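Local coordinates for conserved hypothetical protein (Corynebacterium diphtheriae NCTC 13129, PDB 2GS5), which is of unknown function but belongs to the AlgH (YqgE, UPF0301) family of conserved bacterial proteins, at residues 171-174 with 175-179; 179-182 with 183-187. All blocks are in the same frame, centred on the assembly; numbering follows the deposited sequence.

Contact 1 (171-174 with 175-179)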
loop_
_atom_site.group_PDB
_atom_site.type_symbol
_atom_site.label_atom_id
_atom_site.label_comp_id
_atom_site.label_asym_id
_atom_site.label_seq_id
_atom_site.Cartn_x
_atom_site.Cartn_y
_atom_site.Cartn_z
ATOM N N VAL A 171 -2.508 3.196 14.404
ATOM C CA VAL A 171 -2.725 1.811 13.970
ATOM C C VAL A 171 -1.409 1.102 13.677
ATOM O O VAL A 171 -0.452 1.713 13.197
ATOM C CB VAL A 171 -3.636 1.779 12.705
ATOM C CG1 VAL A 171 -3.485 0.478 11.909
ATOM C CG2 VAL A 171 -5.087 2.016 13.109
ATOM N N ASP A 172 -1.379 -0.196 13.968
ATOM C CA ASP A 172 -0.290 -1.071 13.553
ATOM C C ASP A 172 -0.766 -1.699 12.242
ATOM O O ASP A 172 -1.530 -2.662 12.242
ATOM C CB ASP A 172 -0.029 -2.138 14.630
ATOM C CG ASP A 172 1.140 -3.049 14.299
ATOM O OD1 ASP A 172 1.519 -3.136 13.112
ATOM O OD2 ASP A 172 1.688 -3.674 15.227
ATOM N N VAL A 173 -0.361 -1.118 11.115
ATOM C CA VAL A 173 -0.912 -1.534 9.828
ATOM C C VAL A 173 -0.557 -2.993 9.540
ATOM O O VAL A 173 -1.414 -3.785 9.112
ATOM C CB VAL A 173 -0.445 -0.625 8.679
ATOM C CG1 VAL A 173 -0.906 -1.186 7.344
ATOM C CG2 VAL A 173 -0.966 0.785 8.873
ATOM N N TRP A 174 0.698 -3.348 9.805
ATOM C CA TRP A 174 1.168 -4.721 9.615
ATOM C C TRP A 174 0.374 -5.705 10.483
ATOM O O TRP A 174 -0.119 -6.717 9.992
ATOM C CB TRP A 174 2.668 -4.802 9.908
ATOM C CG TRP A 174 3.274 -6.138 9.658
ATOM C CD1 TRP A 174 3.822 -6.588 8.490
ATOM C CD2 TRP A 174 3.435 -7.194 10.607
ATOM N NE1 TRP A 174 4.297 -7.866 8.648
ATOM C CE2 TRP A 174 4.070 -8.267 9.939
ATOM C CE3 TRP A 174 3.098 -7.345 11.963
ATOM C CZ2 TRP A 174 4.370 -9.473 10.573
ATOM C CZ3 TRP A 174 3.399 -8.547 12.589
ATOM C CH2 TRP A 174 4.031 -9.593 11.897
ATOM N N GLY A 175 0.218 -5.383 11.763
ATOM C CA GLY A 175 -0.583 -6.207 12.658
ATOM C C GLY A 175 -2.025 -6.381 12.208
ATOM O O GLY A 175 -2.562 -7.492 12.249
ATOM N N ASP A 176 -2.653 -5.289 11.776
ATOM C CA ASP A 176 -4.045 -5.342 11.347
ATOM C C ASP A 176 -4.201 -6.218 10.105
ATOM O O ASP A 176 -5.134 -7.007 10.004
ATOM C CB ASP A 176 -4.586 -3.938 11.051
ATOM C CG ASP A 176 -4.756 -3.084 12.300
ATOM O OD1 ASP A 176 -4.469 -3.553 13.421
ATOM O OD2 ASP A 176 -5.197 -1.921 12.151
ATOM N N VAL A 177 -3.269 -6.110 9.164
ATOM C CA VAL A 177 -3.359 -6.935 7.951
ATOM C C VAL A 177 -3.152 -8.411 8.301
ATOM O O VAL A 177 -3.865 -9.268 7.791
ATOM C CB VAL A 177 -2.368 -6.494 6.851
ATOM C CG1 VAL A 177 -2.452 -7.435 5.656
ATOM C CG2 VAL A 177 -2.661 -5.054 6.431
HETATM N N MSE A 178 -2.203 -8.709 9.190
HETATM C CA MSE A 178 -1.956 -10.088 9.612
HETATM C C MSE A 178 -3.200 -10.712 10.248
HETATM O O MSE A 178 -3.491 -11.886 10.041
HETATM C CB MSE A 178 -0.772 -10.142 10.593
HETATM C CG MSE A 178 0.589 -9.906 9.946
HETATM SE SE MSE A 178 1.186 -11.407 8.840
HETATM C CE MSE A 178 1.736 -12.613 10.270
ATOM N N ARG A 179 -3.940 -9.917 11.008
ATOM C CA ARG A 179 -5.170 -10.407 11.646
ATOM C C ARG A 179 -6.308 -10.795 10.684
ATOM O O ARG A 179 -7.202 -11.560 11.075
ATOM C CB ARG A 179 -5.685 -9.392 12.656
ATOM C CG ARG A 179 -5.018 -9.517 14.000
ATOM C CD ARG A 179 -5.579 -8.485 14.966
ATOM N NE ARG A 179 -4.984 -7.160 14.781
ATOM C CZ ARG A 179 -3.773 -6.814 15.225
ATOM N NH1 ARG A 179 -3.328 -5.585 15.033
ATOM N NH2 ARG A 179 -3.009 -7.689 15.859
HETATM O O HOH W 1 -3.368 -1.793 15.233
#
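Asp172 sits at the N-cap of the helix that starts at Val173, and its carboxylate caps it: OD1 accepts from Gly175 N at 2.9 Å, in an almost straight bond that reaches the oxygen from above the carboxylate plane. With CG anti to the backbone N (chi1 -177°), the carboxylate swings over the first turn to meet that amide. Thr190 OG1 holds the other oxygen, OD2. The backbone then takes up the regular i to i+4 ladder: Asp176 N gives to Asp172 O, Val177 N to Val173 O, and Met178 N to Trp174 O at 3.0 Å.

Next to the cap, a water and a salt bridge tie the polar flank. The water accepts from Asp172 N and donates to Asp176 OD1. Asp176 OD1 also forms a salt bridge with Arg179 NH1 at 2.8 Å, in the guanidinium plane, while Gly175 O lies 3.3 Å above that plane, over the guanidinium centre.

The main apolar contact joins Met178 to the Trp174 indole, CH-pi through CG and Met-aromatic through SE. Selenomethionine Met178 sets CG 3.7 Å from the centroid of the six-membered ring of Trp174, 6° off the ring normal, over the face; SE sits obliquely at 4.6 Å from that centroid. Trp174 NE1 bonds to Ala23 O, and Val22 and Val36 of the sheet receive Trp174 and Val177.

The helix is thus two-sided. One flank caps Gly175 N with Asp172 and pairs Asp176 with Arg179; that amide and the Thr190 hydroxyl would probably stabilise a negative Asp172 carboxylate. The other lays the indole and selenomethionine against the sheet.

Contact 2 (179-182 with 183-187)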
loop_
_atom_site.group_PDB
_atom_site.type_symbol
_atom_site.label_atom_id
_atom_site.label_comp_id
_atom_site.label_asym_id
_atom_site.label_seq_id
_atom_site.Cartn_x
_atom_site.Cartn_y
_atom_site.Cartn_z
ATOM N N ARG A 179 -3.940 -9.917 11.008
ATOM C CA ARG A 179 -5.170 -10.407 11.646
ATOM C C ARG A 179 -6.308 -10.795 10.684
ATOM O O ARG A 179 -7.202 -11.560 11.075
ATOM C CB ARG A 179 -5.685 -9.392 12.656
ATOM C CG ARG A 179 -5.018 -9.517 14.000
ATOM C CD ARG A 179 -5.579 -8.485 14.966
ATOM N NE ARG A 179 -4.984 -7.160 14.781
ATOM C CZ ARG A 179 -3.773 -6.814 15.225
ATOM N NH1 ARG A 179 -3.328 -5.585 15.033
ATOM N NH2 ARG A 179 -3.009 -7.689 15.859
ATOM N N ARG A 180 -6.279 -10.279 9.454
ATOM C CA ARG A 180 -7.270 -10.636 8.427
ATOM C C ARG A 180 -6.965 -11.929 7.685
ATOM O O ARG A 180 -7.804 -12.412 6.924
ATOM C CB ARG A 180 -7.349 -9.554 7.344
ATOM C CG ARG A 180 -7.803 -8.199 7.778
ATOM C CD ARG A 180 -8.370 -7.444 6.582
ATOM N NE ARG A 180 -7.413 -7.244 5.478
ATOM C CZ ARG A 180 -6.613 -6.183 5.348
ATOM N NH1 ARG A 180 -6.607 -5.216 6.258
ATOM N NH2 ARG A 180 -5.808 -6.085 4.297
ATOM N N GLN A 181 -5.757 -12.463 7.848
ATOM C CA GLN A 181 -5.292 -13.577 7.016
ATOM C C GLN A 181 -5.647 -14.925 7.620
ATOM O O GLN A 181 -5.981 -14.992 8.791
ATOM C CB GLN A 181 -3.783 -13.450 6.792
ATOM C CG GLN A 181 -3.355 -12.085 6.243
ATOM C CD GLN A 181 -4.231 -11.620 5.085
ATOM O OE1 GLN A 181 -4.561 -12.406 4.205
ATOM N NE2 GLN A 181 -4.611 -10.343 5.086
ATOM N N PRO A 182 -5.607 -15.994 6.803
ATOM C CA PRO A 182 -5.902 -17.320 7.320
ATOM C C PRO A 182 -4.975 -17.719 8.456
ATOM O O PRO A 182 -3.828 -17.274 8.516
ATOM C CB PRO A 182 -5.667 -18.232 6.104
ATOM C CG PRO A 182 -5.877 -17.350 4.939
ATOM C CD PRO A 182 -5.316 -16.032 5.359
HETATM N N MSE A 183 -5.467 -18.576 9.338
HETATM C CA MSE A 183 -4.610 -19.143 10.361
HETATM C C MSE A 183 -3.452 -19.872 9.701
HETATM O O MSE A 183 -3.616 -20.464 8.625
HETATM C CB MSE A 183 -5.391 -20.087 11.267
HETATM C CG MSE A 183 -6.320 -19.374 12.208
HETATM SE SE MSE A 183 -5.386 -18.473 13.672
HETATM C CE MSE A 183 -4.981 -20.044 14.754
ATOM N N PRO A 184 -2.277 -19.861 10.344
ATOM C CA PRO A 184 -1.982 -19.293 11.660
ATOM C C PRO A 184 -1.513 -17.837 11.685
ATOM O O PRO A 184 -1.004 -17.396 12.703
ATOM C CB PRO A 184 -0.842 -20.189 12.134
ATOM C CG PRO A 184 -0.065 -20.445 10.874
ATOM C CD PRO A 184 -1.097 -20.542 9.780
ATOM N N LEU A 185 -1.670 -17.084 10.604
ATOM C CA LEU A 185 -1.027 -15.769 10.541
ATOM C C LEU A 185 -1.415 -14.813 11.674
ATOM O O LEU A 185 -0.561 -14.079 12.152
ATOM C CB LEU A 185 -1.248 -15.078 9.192
ATOM C CG LEU A 185 -0.856 -15.763 7.874
ATOM C CD1 LEU A 185 -0.409 -14.739 6.818
ATOM C CD2 LEU A 185 0.162 -16.889 8.015
ATOM N N PRO A 186 -2.698 -14.792 12.092
ATOM C CA PRO A 186 -3.018 -13.891 13.208
ATOM C C PRO A 186 -2.225 -14.140 14.489
ATOM O O PRO A 186 -2.114 -13.234 15.320
ATOM C CB PRO A 186 -4.520 -14.119 13.435
ATOM C CG PRO A 186 -5.016 -14.594 12.121
ATOM C CD PRO A 186 -3.906 -15.452 11.576
ATOM N N LEU A 187 -1.661 -15.340 14.638
ATOM C CA LEU A 187 -0.885 -15.704 15.836
ATOM C C LEU A 187 0.433 -14.946 15.920
ATOM O O LEU A 187 1.075 -14.943 16.979
ATOM C CB LEU A 187 -0.601 -17.205 15.858
ATOM C CG LEU A 187 -1.811 -18.109 16.013
ATOM C CD1 LEU A 187 -1.388 -19.568 16.028
ATOM C CD2 LEU A 187 -2.529 -17.780 17.307
#
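Gln181 and Leu185 meet through their aliphatic parts where the chain doubles back after the helix. Gln181 CB lies 3.6 Å from Leu185 CD1, and CG of the glutamine is close to the same methyl. Leu185 has its CG beside the backbone N (chi1 -56°), which directs the branch back at the glutamine. The amide end of Gln181 turns off the other way, folded at chi2 (-46°), and its NE2 donates to Val177 O in the helix behind. Phe156 of strand 155-159 packs on both side chains.

A backbone hydrogen bond closes a type VIa beta turn: Leu185 N donates to Pro182 O at 3.0 Å, in the carbonyl plane and on a lone pair. Met183 and Pro184 occupy its middle positions, and the peptide bond between them is cis. Two residues further on, Leu187 N bonds to Pro184 O at 2.9 Å.

The Pro186 ring supplies the remaining contacts. Pro186 brings CG to 3.5 Å from Gln181 O and to 3.9 Å from Arg179 O, while its CD stands 3.6 Å from Pro182 O, so ring carbons line up beside three backbone carbonyls.

Pro182, lacking an amide hydrogen, cannot continue the helical bonding; the turn bond and the one after it take over. The proline rings and the cis peptide probably restrict this turn, with the buried Leu185 turned inward and Pro182 and Met183 exposed at the surface.

In the fold
The two contacts follow one another along the chain and share Arg179; they neither nest nor cross. Contact 1 closes no long loop: it spans the start and turns of helix 173-179, whose inner side lies on strands 19-23 and 36-42 of the mixed sheet. Contact 2 takes over as that helix gives way to a loop, and turns the chain back so that 183-187 lies beside the helix end. There Met178 CE packs 3.3 Å from Leu185 O. Leu185 also touches Met1 and Phe2, so the pair brings the N-terminal residues, strand 155-159 and the C-terminal helix together, and the tail continues through Ser189 and Thr190 back past Arg179 and Asp172.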